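Local coordinates for protein folylpolyglutamate synthase (FolC) (Helicobacter pylori, PDB 6K8C) that probably catalyses ATP-dependent addition of glutamate to dihydropteroate, forming dihydrofolate, and successive glutamate additions to tetrahydrofolates, as a bifunctional ligase of the folate pathway, at residues N40-I45 with H107-S112; L139-G144 with D150-L155; G146-S151 with A181-K186; E276-N281 with K387-K392; R302-K307 with N370-V375. All blocks are in the same frame, centred on the assembly; numbering follows the deposited sequence.

From the N terminus, contact 1 comes first. It closes a long loop by bringing the end of helix 28-41 to the end of helix 100-110. Contact 2 comes next and closes a short loop between strand 138-142 and the 3-10 segment after it. Contact 3 begins on that same loop, shares Asp150 and Ser151 with contact 2, and ties the loop to helix 177-185. These three belong to the part of the fold with the eight-stranded sheet. Contacts 4 and 5 lie in the part with the six-stranded sheet. Contact 4 joins strand 276-279 to helix 379-390 and spans contact 5, which joins helix 290-303 to strand 373-376. The two meet mainly through Asn281.

Contact 1 (N40-I45 with H107-S112); sequences NAFFEI and HQQLQS
Two helix ends meet here in the part of the fold built on the eight-stranded sheet. Phe42, the first residue after helix 28-41 to leave helical geometry, reaches across to Gln109 and Leu110 near the end of helix 100-110. The backbones stay well apart, with 9.2 Å between Phe42 CA and Leu110 CA. The Phe42 ring spans the gap almost alone. Its CG stands beside the backbone N and anti to the carbonyl carbon (chi1 -72°), and its CB points toward the other helix. The far end of the ring does the touching. Phe42 CZ lies 3.5 Å from the backbone Gln109 O, which sits at the ring edge, near the ring plane. On the same ring, Phe42 CE1 comes within 4.2 Å of Gln109 CB. Phe42 CE2 lies 4.0 Å from Leu110 CD2, so one methyl of the leucine makes the apolar contact with that residue. That methyl approaches the ring obliquely. Leu110 is buried and also packs on Tyr124, Leu128 and Met131 of helix 121-132. The Phe42 ring also meets the rings of Phe38 and His113, which place it within a larger aromatic group. The chemistry is mainly apolar. The carbonyl at the ring edge faces the slightly positive C-H rim, which is consistent with a weak electrostatic attraction added to the van der Waals contact.

Contact 2 (L139-G144 with D150-L155); sequences LVLEAG and DSTNAL
Asp150 and Thr152 form the tight polar end of this contact against Ala143 and Gly144. Asp150 OD2 takes three hydrogen bonds. Gly144 N donates at 3.0 Å with an N-H...O angle of 164°, from above the carboxylate plane. Thr152 OG1 donates at 2.6 Å to the anti lone pair of Asp150 OD2. The third donor is Thr152 N, 3.2 Å from Asp150 OD2, which makes an Asx turn. These bonds fix the rotation of the carboxylate. Thr152 OG1 lies between its own backbone N and carbonyl carbon (chi1 58°), which turns it to Asp150 and Ala143; it is also hydrogen-bonded to His51. Thr152 CG2 lies 3.6 Å from Glu142 O. The apolar end is looser but still buried. Leu141 CD2 touches Thr152 CB at 3.7 Å and Leu155 CD2 at 3.8 Å. Leu139 CD2 reaches the same Leu155 methyl at 4.0 Å, and both leucines cross Leu155 at about a right angle. The outer side of the 3-10 turn, at Asn153 and Ala154, is partly exposed. Here a central parallel strand ends in a loop whose 3-10 turn packs back against the strand's last residues, consistent with the middle domain of the Mur ligase family, of the P-loop NTPase clan.

Contact 3 (G146-S151 with A181-K186); sequences GGEFDS and AQTKLK
The backbones come close at one point, with Glu148 CA 4.9 Å from Thr183 CA, where the loop after strand 138-142 meets helix 177-185. Glu148 CB sits 3.3 Å from Thr183 O. Gly147 lies beside it, its carbonyl carbon C 4.0 Å from the same Thr183 O. Gly147 has a positive phi of 74°, a value that glycine adopts easily. Beyond CB, the glutamate runs across the helix, past Thr183 and toward the Lys186 side chain. Its CG lies between the backbone N and the carbonyl carbon (chi1 69°), and the chain is extended from there. This places Glu148 OE1 4.2 Å from Thr183 CG2 and 4.3 Å from Lys186 CD. Glu148 OE1 and Lys186 NZ are 5.0 Å apart, a distance at which the opposite charges may attract weakly, though their charged atoms do not touch. Lys186 NZ instead donates to Gln182 OE1 one helical turn back. Glu148 CG also covers the centre of one face of the Phe149 ring. Thr183 OG1 turns back along its own helix to Ile180 O. On the loop side, Gly146 N donates to the anti lone pair of Asp150 OD1 and closes the turn. This is a surface contact between a loop and a helix of the Mur ligase middle domain, a member of the P-loop NTPase clan.

Contact 4 (E276-N281 with K387-K392); sequences ELLSPN and KRYQEK
Tyr389, near the end of helix 379-390, reaches Leu278 and Ser279 on strand 276-279. Its CB points toward the strand. CG is anti to the backbone N (chi1 175°), which carries the ring away from its own helix. One side of the ring then meets Leu278. Tyr389 CD2 lies 3.7 Å from Leu278 CD2, and Tyr389 CE2 lies 3.6 Å from that same methyl. The methyl comes at the ring obliquely, and the two side chains run alongside each other, pointing opposite ways. At the tip, Tyr389 OH lies 4.0 Å from Ser279 CB. It is also hydrogen-bonded to a water at 2.6 Å. That water gives a weak bond to Asn281 OD1, 3.3 Å away. Ser279 OG donates to Asn281 OD1 at 2.7 Å, in the carbonyl plane, so the serine and the water share one acceptor. The apolar CD2-CE2 side of the ring is therefore matched with the leucine, while the phenol oxygen is linked to the turn through water. Leu278 and Ser279 form a classic beta bulge opposite Ile282, where the chain turns a corner. Asn281 ND2 is held by Glu371 O. Around the contact, Leu278 also packs on Ile284 and Tyr389 on Ile282, both of strand 282-285. The C-terminal helix thus lies against the strand pair at one edge of the six-stranded sheet.

Contact 5 (R302-K307 with N370-V375); sequences RIFNAK and NENYLV
Phe304 and Asn372 stack at the end of helix 290-303. Asn372 CB lies over one face of the phenyl ring, and the amide is stacked with the ring but offset past its CD1-CE1 rim, the planes 19° apart. Asn372 CG is 3.4 Å from Phe304 CD1. Both ends of the amide share the contact: Asn372 OD1 lies 3.6 Å from Phe304 CE1, and Asn372 ND2 lies 3.5 Å from Phe304 CD1. Asn372 CB adds a CH-pi contact, 3.8 Å from the ring centroid and 17° off the ring normal. With CG beside the backbone N (chi1 -58°), the amide of Asn372 comes to the CD1-CE1 side of the ring. The opposite face of the Phe304 ring is covered by Ile303 CG2, 3.8 Å above the plane, so the ring is held from both sides. Further out, a water joins the two segments. It accepts from Asn372 ND2 at 3.0 Å and donates to Lys307 O at 3.0 Å. This bridge probably helps to hold the amide in this rotation. Pairing of the Asn372 backbone with Ile309 sets the asparagine in place. The turn at Asn305, with a positive phi, leads the chain from the helix toward strand 308-312. Strand 373-376 lies between strands 282-285 and 308-312 of the six-stranded sheet. Helix 290-303 packs on it through Leu296 and Ile300, which touch Leu374.

Contact 1 (N40-I45 with H107-S112)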
# COMPACT_ATOMS: atom_id res chain seq x y z
N ASN A 40 20.72 -14.61 13.78
CA ASN A 40 21.47 -15.36 14.78
C ASN A 40 20.58 -15.73 15.96
O ASN A 40 20.52 -16.90 16.36
CB ASN A 40 22.68 -14.56 15.25
CG ASN A 40 23.85 -14.62 14.27
OD1 ASN A 40 24.00 -15.58 13.51
ND2 ASN A 40 24.70 -13.60 14.31
N ALA A 41 19.87 -14.75 16.52
CA ALA A 41 19.09 -15.01 17.73
C ALA A 41 17.84 -15.82 17.45
O ALA A 41 17.33 -16.50 18.35
CB ALA A 41 18.72 -13.70 18.42
N PHE A 42 17.31 -15.76 16.23
CA PHE A 42 16.07 -16.47 15.94
C PHE A 42 16.24 -17.46 14.79
O PHE A 42 16.51 -18.64 15.04
CB PHE A 42 14.94 -15.47 15.64
CG PHE A 42 14.46 -14.74 16.86
CD1 PHE A 42 13.43 -15.26 17.62
CD2 PHE A 42 15.05 -13.55 17.26
CE1 PHE A 42 12.98 -14.61 18.75
CE2 PHE A 42 14.60 -12.89 18.39
CZ PHE A 42 13.57 -13.42 19.14
N PHE A 43 16.09 -17.01 13.55
CA PHE A 43 16.13 -17.94 12.43
C PHE A 43 16.36 -17.19 11.13
O PHE A 43 16.15 -15.98 11.03
CB PHE A 43 14.84 -18.76 12.35
CG PHE A 43 13.60 -17.93 12.16
CD1 PHE A 43 13.17 -17.59 10.88
CD2 PHE A 43 12.86 -17.49 13.25
CE1 PHE A 43 12.04 -16.83 10.69
CE2 PHE A 43 11.72 -16.73 13.07
CZ PHE A 43 11.31 -16.40 11.79
N GLU A 44 16.79 -17.94 10.12
CA GLU A 44 16.88 -17.48 8.74
C GLU A 44 15.60 -17.94 8.05
O GLU A 44 15.40 -19.14 7.85
CB GLU A 44 18.12 -18.05 8.06
CG GLU A 44 18.43 -17.50 6.68
CD GLU A 44 19.91 -17.20 6.51
OE1 GLU A 44 20.31 -16.62 5.48
OE2 GLU A 44 20.69 -17.56 7.43
N ILE A 45 14.73 -16.99 7.70
CA ILE A 45 13.40 -17.34 7.20
C ILE A 45 13.52 -18.17 5.92
O ILE A 45 14.34 -17.90 5.04
CB ILE A 45 12.56 -16.06 6.98
CG1 ILE A 45 11.13 -16.42 6.57
CG2 ILE A 45 13.21 -15.15 5.94
CD1 ILE A 45 10.09 -15.42 7.02
N HIS A 107 5.79 -9.75 19.26
CA HIS A 107 6.45 -8.64 19.93
C HIS A 107 7.09 -9.09 21.24
O HIS A 107 8.23 -8.71 21.55
CB HIS A 107 5.44 -7.52 20.19
CG HIS A 107 5.87 -6.56 21.26
ND1 HIS A 107 6.90 -5.67 21.09
CD2 HIS A 107 5.43 -6.39 22.53
CE1 HIS A 107 7.07 -4.97 22.20
NE2 HIS A 107 6.19 -5.40 23.09
N GLN A 108 6.38 -9.92 22.01
CA GLN A 108 6.92 -10.36 23.30
C GLN A 108 8.22 -11.13 23.13
O GLN A 108 9.13 -11.02 23.96
CB GLN A 108 5.88 -11.21 24.03
CG GLN A 108 4.85 -10.40 24.80
CD GLN A 108 5.47 -9.29 25.64
OE1 GLN A 108 6.47 -9.50 26.33
NE2 GLN A 108 4.87 -8.10 25.59
N GLN A 109 8.35 -11.90 22.04
CA GLN A 109 9.59 -12.61 21.79
C GLN A 109 10.71 -11.66 21.37
O GLN A 109 11.88 -11.87 21.72
CB GLN A 109 9.39 -13.68 20.72
CG GLN A 109 8.31 -14.71 21.05
CD GLN A 109 8.18 -15.76 19.96
OE1 GLN A 109 7.10 -15.95 19.40
NE2 GLN A 109 9.27 -16.45 19.66
N LEU A 110 10.38 -10.62 20.60
CA LEU A 110 11.40 -9.73 20.06
C LEU A 110 11.93 -8.74 21.09
O LEU A 110 13.13 -8.43 21.10
CB LEU A 110 10.85 -8.95 18.87
CG LEU A 110 10.66 -9.67 17.54
CD1 LEU A 110 10.08 -8.70 16.52
CD2 LEU A 110 11.98 -10.24 17.06
N GLN A 111 11.05 -8.21 21.94
CA GLN A 111 11.38 -7.00 22.70
C GLN A 111 12.54 -7.19 23.67
O GLN A 111 13.16 -6.20 24.07
CB GLN A 111 10.14 -6.52 23.46
CG GLN A 111 9.46 -7.59 24.31
CD GLN A 111 10.16 -7.80 25.64
OE1 GLN A 111 10.72 -6.87 26.21
NE2 GLN A 111 10.12 -9.03 26.14
N SER A 112 12.86 -8.43 24.06
CA SER A 112 13.91 -8.66 25.04
C SER A 112 15.31 -8.57 24.45
O SER A 112 16.29 -8.76 25.19
CB SER A 112 13.72 -10.02 25.71
OG SER A 112 13.30 -11.00 24.77

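Contact 2 (L139-G144 with D150-L155)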
# COMPACT_ATOMS: atom_id res chain seq x y z
N LEU A 139 6.58 -14.78 1.47
CA LEU A 139 6.51 -13.50 2.17
C LEU A 139 6.50 -12.41 1.11
O LEU A 139 7.50 -12.22 0.40
CB LEU A 139 7.68 -13.34 3.14
CG LEU A 139 7.82 -11.97 3.80
CD1 LEU A 139 6.57 -11.62 4.58
CD2 LEU A 139 9.05 -11.93 4.69
N VAL A 140 5.37 -11.73 0.96
CA VAL A 140 5.23 -10.62 0.02
C VAL A 140 5.51 -9.35 0.80
O VAL A 140 4.72 -8.94 1.65
CB VAL A 140 3.84 -10.60 -0.63
CG1 VAL A 140 3.77 -9.49 -1.69
CG2 VAL A 140 3.53 -11.94 -1.29
N LEU A 141 6.65 -8.73 0.51
CA LEU A 141 7.27 -7.71 1.35
C LEU A 141 7.27 -6.38 0.59
O LEU A 141 8.02 -6.21 -0.36
CB LEU A 141 8.69 -8.13 1.70
CG LEU A 141 9.41 -7.58 2.93
CD1 LEU A 141 8.77 -8.09 4.21
CD2 LEU A 141 10.87 -7.99 2.86
N GLU A 142 6.42 -5.46 1.03
CA GLU A 142 6.35 -4.14 0.41
C GLU A 142 7.44 -3.24 0.96
O GLU A 142 7.62 -3.14 2.18
CB GLU A 142 4.98 -3.52 0.67
CG GLU A 142 4.72 -2.22 -0.04
CD GLU A 142 3.37 -1.64 0.32
OE1 GLU A 142 3.33 -0.63 1.04
OE2 GLU A 142 2.34 -2.23 -0.09
N ALA A 143 8.18 -2.60 0.07
CA ALA A 143 9.23 -1.68 0.50
C ALA A 143 8.61 -0.44 1.14
O ALA A 143 7.51 -0.01 0.78
CB ALA A 143 10.11 -1.28 -0.68
N GLY A 144 9.32 0.12 2.11
CA GLY A 144 8.96 1.39 2.71
C GLY A 144 9.55 2.55 1.94
O GLY A 144 9.79 2.47 0.73
N ASP A 150 16.27 0.87 2.23
CA ASP A 150 15.07 0.47 2.95
C ASP A 150 15.34 -0.80 3.75
O ASP A 150 16.17 -1.63 3.36
CB ASP A 150 13.91 0.24 1.97
CG ASP A 150 12.57 0.16 2.67
OD1 ASP A 150 12.07 1.22 3.10
OD2 ASP A 150 12.01 -0.96 2.78
N SER A 151 14.65 -0.93 4.88
CA SER A 151 14.87 -2.09 5.74
C SER A 151 14.53 -3.39 5.03
O SER A 151 15.20 -4.41 5.26
CB SER A 151 14.06 -1.95 7.03
OG SER A 151 12.68 -2.13 6.80
N THR A 152 13.51 -3.39 4.17
CA THR A 152 13.14 -4.63 3.48
C THR A 152 14.22 -5.09 2.51
O THR A 152 14.21 -6.25 2.09
CB THR A 152 11.82 -4.46 2.73
OG1 THR A 152 11.92 -3.38 1.79
CG2 THR A 152 10.69 -4.18 3.70
N ASN A 153 15.16 -4.21 2.16
CA ASN A 153 16.27 -4.59 1.28
C ASN A 153 17.21 -5.60 1.92
O ASN A 153 17.98 -6.25 1.19
CB ASN A 153 17.07 -3.35 0.87
CG ASN A 153 16.55 -2.73 -0.40
OD1 ASN A 153 16.26 -3.43 -1.37
ND2 ASN A 153 16.42 -1.41 -0.40
N ALA A 154 17.19 -5.74 3.24
CA ALA A 154 18.15 -6.60 3.92
C ALA A 154 17.80 -8.08 3.81
O ALA A 154 18.67 -8.92 4.04
CB ALA A 154 18.26 -6.21 5.40
N LEU A 155 16.56 -8.41 3.49
CA LEU A 155 16.16 -9.80 3.37
C LEU A 155 16.54 -10.34 2.00
O LEU A 155 16.48 -9.63 0.99
CB LEU A 155 14.65 -9.93 3.60
CG LEU A 155 14.14 -9.91 5.04
CD1 LEU A 155 14.22 -8.52 5.64
CD2 LEU A 155 12.71 -10.42 5.09

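Contact 3 (G146-S151 with A181-K186)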
# COMPACT_ATOMS: atom_id res chain seq x y z
N GLY A 146 12.55 3.98 2.57
CA GLY A 146 13.99 4.06 2.71
C GLY A 146 14.78 4.03 1.41
O GLY A 146 16.00 4.21 1.45
N GLY A 147 14.11 3.79 0.28
CA GLY A 147 14.82 3.81 -0.99
C GLY A 147 15.68 2.57 -1.16
O GLY A 147 15.23 1.44 -0.96
N GLU A 148 16.94 2.79 -1.55
CA GLU A 148 17.88 1.67 -1.69
C GLU A 148 18.34 1.14 -0.34
O GLU A 148 18.76 -0.02 -0.26
CB GLU A 148 19.09 2.10 -2.53
CG GLU A 148 20.00 3.11 -1.85
CD GLU A 148 21.10 3.62 -2.76
OE1 GLU A 148 20.87 4.62 -3.47
OE2 GLU A 148 22.19 3.01 -2.78
N PHE A 149 18.26 1.96 0.71
CA PHE A 149 18.61 1.54 2.06
C PHE A 149 17.39 1.17 2.88
O PHE A 149 17.46 1.17 4.12
CB PHE A 149 19.41 2.64 2.76
CG PHE A 149 20.60 3.12 1.99
CD1 PHE A 149 21.66 2.26 1.73
CD2 PHE A 149 20.67 4.42 1.52
CE1 PHE A 149 22.77 2.69 1.02
CE2 PHE A 149 21.77 4.86 0.80
CZ PHE A 149 22.82 3.99 0.55
N ASP A 150 16.27 0.87 2.23
CA ASP A 150 15.07 0.47 2.95
C ASP A 150 15.34 -0.80 3.75
O ASP A 150 16.17 -1.63 3.36
CB ASP A 150 13.91 0.24 1.97
CG ASP A 150 12.57 0.16 2.67
OD1 ASP A 150 12.07 1.22 3.10
OD2 ASP A 150 12.01 -0.96 2.78
N SER A 151 14.65 -0.93 4.88
CA SER A 151 14.87 -2.09 5.74
C SER A 151 14.53 -3.39 5.03
O SER A 151 15.20 -4.41 5.26
CB SER A 151 14.06 -1.95 7.03
OG SER A 151 12.68 -2.13 6.80
N ALA A 181 13.99 6.62 -9.80
CA ALA A 181 14.13 5.30 -10.39
C ALA A 181 15.43 4.63 -9.95
O ALA A 181 15.45 3.42 -9.70
CB ALA A 181 14.07 5.39 -11.91
N GLN A 182 16.50 5.41 -9.82
CA GLN A 182 17.80 4.84 -9.49
C GLN A 182 17.79 4.17 -8.13
O GLN A 182 18.22 3.02 -7.98
CB GLN A 182 18.88 5.93 -9.53
CG GLN A 182 19.43 6.19 -10.91
CD GLN A 182 19.89 4.92 -11.59
OE1 GLN A 182 20.58 4.09 -10.99
NE2 GLN A 182 19.51 4.75 -12.85
N THR A 183 17.27 4.86 -7.11
CA THR A 183 17.30 4.31 -5.75
C THR A 183 16.44 3.06 -5.64
O THR A 183 16.81 2.11 -4.95
CB THR A 183 16.85 5.37 -4.75
OG1 THR A 183 15.42 5.54 -4.83
CG2 THR A 183 17.52 6.70 -5.04
N LYS A 184 15.29 3.05 -6.32
CA LYS A 184 14.41 1.88 -6.26
C LYS A 184 15.02 0.70 -7.02
O LYS A 184 15.00 -0.44 -6.53
CB LYS A 184 13.04 2.23 -6.83
CG LYS A 184 12.29 3.30 -6.04
CD LYS A 184 10.83 3.37 -6.45
CE LYS A 184 10.09 4.47 -5.70
NZ LYS A 184 9.92 4.15 -4.26
N LEU A 185 15.56 0.95 -8.21
CA LEU A 185 15.99 -0.14 -9.08
C LEU A 185 17.36 -0.70 -8.71
O LEU A 185 17.66 -1.84 -9.09
CB LEU A 185 16.01 0.34 -10.53
CG LEU A 185 14.63 0.66 -11.12
CD1 LEU A 185 14.77 1.56 -12.34
CD2 LEU A 185 13.90 -0.63 -11.47
N LYS A 186 18.19 0.06 -8.00
CA LYS A 186 19.56 -0.39 -7.74
C LYS A 186 19.59 -1.67 -6.91
O LYS A 186 20.53 -2.47 -7.05
CB LYS A 186 20.35 0.71 -7.04
CG LYS A 186 21.15 1.58 -8.00
CD LYS A 186 21.80 2.76 -7.29
CE LYS A 186 22.50 3.66 -8.29
NZ LYS A 186 21.87 5.01 -8.36

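Contact 4 (E276-N281 with K387-K392)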
# COMPACT_ATOMS: atom_id res chain seq x y z
N GLU A 276 -14.20 1.96 1.25
CA GLU A 276 -14.63 1.33 2.49
C GLU A 276 -15.73 2.14 3.15
O GLU A 276 -15.56 3.34 3.40
CB GLU A 276 -13.45 1.17 3.45
CG GLU A 276 -13.82 0.50 4.77
CD GLU A 276 -12.74 -0.42 5.28
OE1 GLU A 276 -12.64 -0.60 6.51
OE2 GLU A 276 -11.98 -0.96 4.45
N LEU A 277 -16.85 1.49 3.44
CA LEU A 277 -17.95 2.12 4.17
C LEU A 277 -17.65 2.01 5.65
O LEU A 277 -17.90 0.98 6.27
CB LEU A 277 -19.28 1.45 3.82
CG LEU A 277 -20.23 2.13 2.84
CD1 LEU A 277 -21.58 1.43 2.87
CD2 LEU A 277 -20.39 3.61 3.13
N LEU A 278 -17.10 3.08 6.23
CA LEU A 278 -16.86 3.10 7.67
C LEU A 278 -18.17 3.06 8.44
O LEU A 278 -18.25 2.45 9.51
CB LEU A 278 -16.06 4.34 8.05
CG LEU A 278 -15.70 4.52 9.53
CD1 LEU A 278 -14.69 3.49 9.97
CD2 LEU A 278 -15.18 5.93 9.79
N SER A 279 -19.20 3.70 7.92
CA SER A 279 -20.50 3.77 8.56
C SER A 279 -21.53 3.88 7.45
O SER A 279 -21.17 3.98 6.27
CB SER A 279 -20.58 4.96 9.52
OG SER A 279 -20.67 6.18 8.82
N PRO A 280 -22.83 3.83 7.77
CA PRO A 280 -23.83 3.98 6.71
C PRO A 280 -23.67 5.26 5.89
O PRO A 280 -24.08 5.28 4.72
CB PRO A 280 -25.16 3.97 7.47
CG PRO A 280 -24.88 3.17 8.68
CD PRO A 280 -23.45 3.43 9.05
N ASN A 281 -23.08 6.31 6.46
CA ASN A 281 -23.00 7.60 5.78
C ASN A 281 -21.57 8.08 5.56
O ASN A 281 -21.37 9.25 5.20
CB ASN A 281 -23.78 8.67 6.57
CG ASN A 281 -23.11 9.04 7.87
OD1 ASN A 281 -22.40 8.24 8.47
ND2 ASN A 281 -23.33 10.28 8.33
N LYS A 387 -9.20 9.64 13.40
CA LYS A 387 -8.89 10.01 14.77
C LYS A 387 -9.89 11.04 15.30
O LYS A 387 -10.40 10.91 16.41
CB LYS A 387 -7.46 10.53 14.86
CG LYS A 387 -6.41 9.44 14.99
CD LYS A 387 -5.25 9.69 14.05
CE LYS A 387 -3.92 9.40 14.72
NZ LYS A 387 -2.82 10.23 14.15
N ARG A 388 -10.18 12.07 14.50
CA ARG A 388 -11.16 13.07 14.90
C ARG A 388 -12.55 12.46 15.01
O ARG A 388 -13.32 12.81 15.92
CB ARG A 388 -11.15 14.24 13.91
CG ARG A 388 -9.78 14.90 13.78
CD ARG A 388 -9.78 16.07 12.80
NE ARG A 388 -10.91 16.97 13.01
CZ ARG A 388 -11.13 18.07 12.28
NH1 ARG A 388 -12.18 18.84 12.54
NH2 ARG A 388 -10.30 18.39 11.30
N TYR A 389 -12.88 11.54 14.11
CA TYR A 389 -14.16 10.84 14.17
C TYR A 389 -14.23 9.95 15.41
O TYR A 389 -15.30 9.81 16.01
CB TYR A 389 -14.33 10.01 12.89
CG TYR A 389 -15.56 9.13 12.85
CD1 TYR A 389 -16.81 9.66 12.59
CD2 TYR A 389 -15.45 7.76 13.02
CE1 TYR A 389 -17.93 8.86 12.53
CE2 TYR A 389 -16.57 6.94 12.96
CZ TYR A 389 -17.80 7.50 12.71
OH TYR A 389 -18.92 6.69 12.66
N GLN A 390 -13.11 9.35 15.79
CA GLN A 390 -13.08 8.47 16.96
C GLN A 390 -13.40 9.24 18.23
O GLN A 390 -14.26 8.83 19.02
CB GLN A 390 -11.71 7.81 17.06
CG GLN A 390 -11.66 6.37 16.60
CD GLN A 390 -10.35 5.71 16.98
OE1 GLN A 390 -9.28 6.31 16.86
NE2 GLN A 390 -10.43 4.47 17.46
N GLU A 391 -12.71 10.36 18.45
CA GLU A 391 -12.93 11.18 19.64
C GLU A 391 -14.31 11.82 19.67
O GLU A 391 -14.63 12.50 20.65
CB GLU A 391 -11.84 12.25 19.72
CG GLU A 391 -10.44 11.71 19.44
CD GLU A 391 -9.34 12.61 19.95
OE1 GLU A 391 -8.16 12.18 19.92
OE2 GLU A 391 -9.63 13.75 20.38
N LYS A 392 -15.11 11.61 18.63
CA LYS A 392 -16.46 12.17 18.51
C LYS A 392 -16.44 13.69 18.45
O LYS A 392 -16.30 14.28 17.38
CB LYS A 392 -17.35 11.68 19.65
CG LYS A 392 -17.85 10.25 19.48
CD LYS A 392 -18.74 10.11 18.25
CE LYS A 392 -20.01 10.93 18.39
NZ LYS A 392 -21.04 10.58 17.38
O HOH W 1 -20.95 7.84 11.44

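Contact 5 (R302-K307 with N370-V375)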
# COMPACT_ATOMS: atom_id res chain seq x y z
N ARG A 302 -23.88 4.24 -6.80
CA ARG A 302 -24.52 3.00 -6.38
C ARG A 302 -25.00 3.08 -4.94
O ARG A 302 -26.14 2.73 -4.62
CB ARG A 302 -23.56 1.82 -6.56
CG ARG A 302 -24.08 0.51 -6.00
CD ARG A 302 -23.07 -0.62 -6.15
NE ARG A 302 -21.94 -0.49 -5.24
CZ ARG A 302 -21.82 -1.15 -4.10
NH1 ARG A 302 -20.75 -0.98 -3.33
NH2 ARG A 302 -22.77 -1.99 -3.71
N ILE A 303 -24.14 3.57 -4.05
CA ILE A 303 -24.39 3.44 -2.62
C ILE A 303 -25.36 4.51 -2.14
O ILE A 303 -26.33 4.22 -1.42
CB ILE A 303 -23.06 3.49 -1.84
CG1 ILE A 303 -22.21 2.27 -2.20
CG2 ILE A 303 -23.31 3.56 -0.34
CD1 ILE A 303 -20.91 2.17 -1.43
N PHE A 304 -25.13 5.77 -2.51
CA PHE A 304 -25.95 6.87 -2.01
C PHE A 304 -26.97 7.39 -3.02
O PHE A 304 -28.01 7.91 -2.60
CB PHE A 304 -25.06 8.04 -1.57
CG PHE A 304 -24.07 7.67 -0.51
CD1 PHE A 304 -24.50 7.26 0.74
CD2 PHE A 304 -22.71 7.74 -0.76
CE1 PHE A 304 -23.59 6.92 1.73
CE2 PHE A 304 -21.79 7.40 0.22
CZ PHE A 304 -22.24 6.99 1.47
N ASN A 305 -26.70 7.27 -4.32
CA ASN A 305 -27.64 7.66 -5.37
C ASN A 305 -28.10 9.11 -5.19
O ASN A 305 -29.27 9.45 -5.38
CB ASN A 305 -28.84 6.71 -5.40
CG ASN A 305 -29.62 6.80 -6.70
OD1 ASN A 305 -29.05 6.99 -7.78
ND2 ASN A 305 -30.94 6.66 -6.60
N ALA A 306 -27.16 9.98 -4.82
CA ALA A 306 -27.41 11.40 -4.62
C ALA A 306 -26.07 12.10 -4.50
O ALA A 306 -25.02 11.45 -4.36
CB ALA A 306 -28.27 11.65 -3.37
N LYS A 307 -26.10 13.42 -4.58
CA LYS A 307 -24.88 14.20 -4.35
C LYS A 307 -24.53 14.18 -2.87
O LYS A 307 -25.41 14.27 -2.01
CB LYS A 307 -25.06 15.64 -4.83
CG LYS A 307 -25.09 15.80 -6.35
CD LYS A 307 -24.73 17.24 -6.75
CE LYS A 307 -25.11 17.53 -8.20
NZ LYS A 307 -24.88 18.96 -8.55
N ASN A 370 -27.36 13.35 9.15
CA ASN A 370 -28.30 13.47 8.04
C ASN A 370 -27.61 13.62 6.68
O ASN A 370 -28.31 13.73 5.67
CB ASN A 370 -29.21 14.67 8.28
CG ASN A 370 -28.47 15.84 8.89
OD1 ASN A 370 -27.99 15.76 10.03
ND2 ASN A 370 -28.36 16.94 8.15
N GLU A 371 -26.28 13.64 6.63
CA GLU A 371 -25.55 13.83 5.38
C GLU A 371 -24.65 12.63 5.12
O GLU A 371 -24.32 11.86 6.02
CB GLU A 371 -24.71 15.12 5.43
CG GLU A 371 -25.52 16.38 5.70
CD GLU A 371 -26.19 16.95 4.46
OE1 GLU A 371 -26.10 16.31 3.39
OE2 GLU A 371 -26.80 18.04 4.56
N ASN A 372 -24.26 12.48 3.85
CA ASN A 372 -23.36 11.42 3.42
C ASN A 372 -22.03 12.03 2.97
O ASN A 372 -21.98 13.15 2.46
CB ASN A 372 -23.97 10.60 2.29
CG ASN A 372 -25.29 9.97 2.69
OD1 ASN A 372 -25.40 9.35 3.75
ND2 ASN A 372 -26.30 10.11 1.84
N TYR A 373 -20.95 11.27 3.16
CA TYR A 373 -19.61 11.80 2.99
C TYR A 373 -18.70 10.80 2.30
O TYR A 373 -18.80 9.59 2.55
CB TYR A 373 -18.98 12.18 4.33
CG TYR A 373 -19.77 13.19 5.12
CD1 TYR A 373 -20.76 12.79 6.01
CD2 TYR A 373 -19.51 14.56 5.00
CE1 TYR A 373 -21.48 13.71 6.74
CE2 TYR A 373 -20.23 15.49 5.73
CZ TYR A 373 -21.22 15.06 6.61
OH TYR A 373 -21.95 15.97 7.35
N LEU A 374 -17.81 11.31 1.46
CA LEU A 374 -16.62 10.59 1.01
C LEU A 374 -15.40 11.26 1.61
O LEU A 374 -15.21 12.47 1.45
CB LEU A 374 -16.51 10.55 -0.52
CG LEU A 374 -15.17 10.06 -1.09
CD1 LEU A 374 -14.88 8.62 -0.66
CD2 LEU A 374 -15.12 10.17 -2.62
N VAL A 375 -14.58 10.49 2.32
CA VAL A 375 -13.30 10.94 2.84
C VAL A 375 -12.23 10.41 1.90
O VAL A 375 -12.13 9.20 1.68
CB VAL A 375 -13.08 10.44 4.28
CG1 VAL A 375 -11.67 10.79 4.77
CG2 VAL A 375 -14.14 11.02 5.21
O HOH W 2 -26.39 12.70 0.38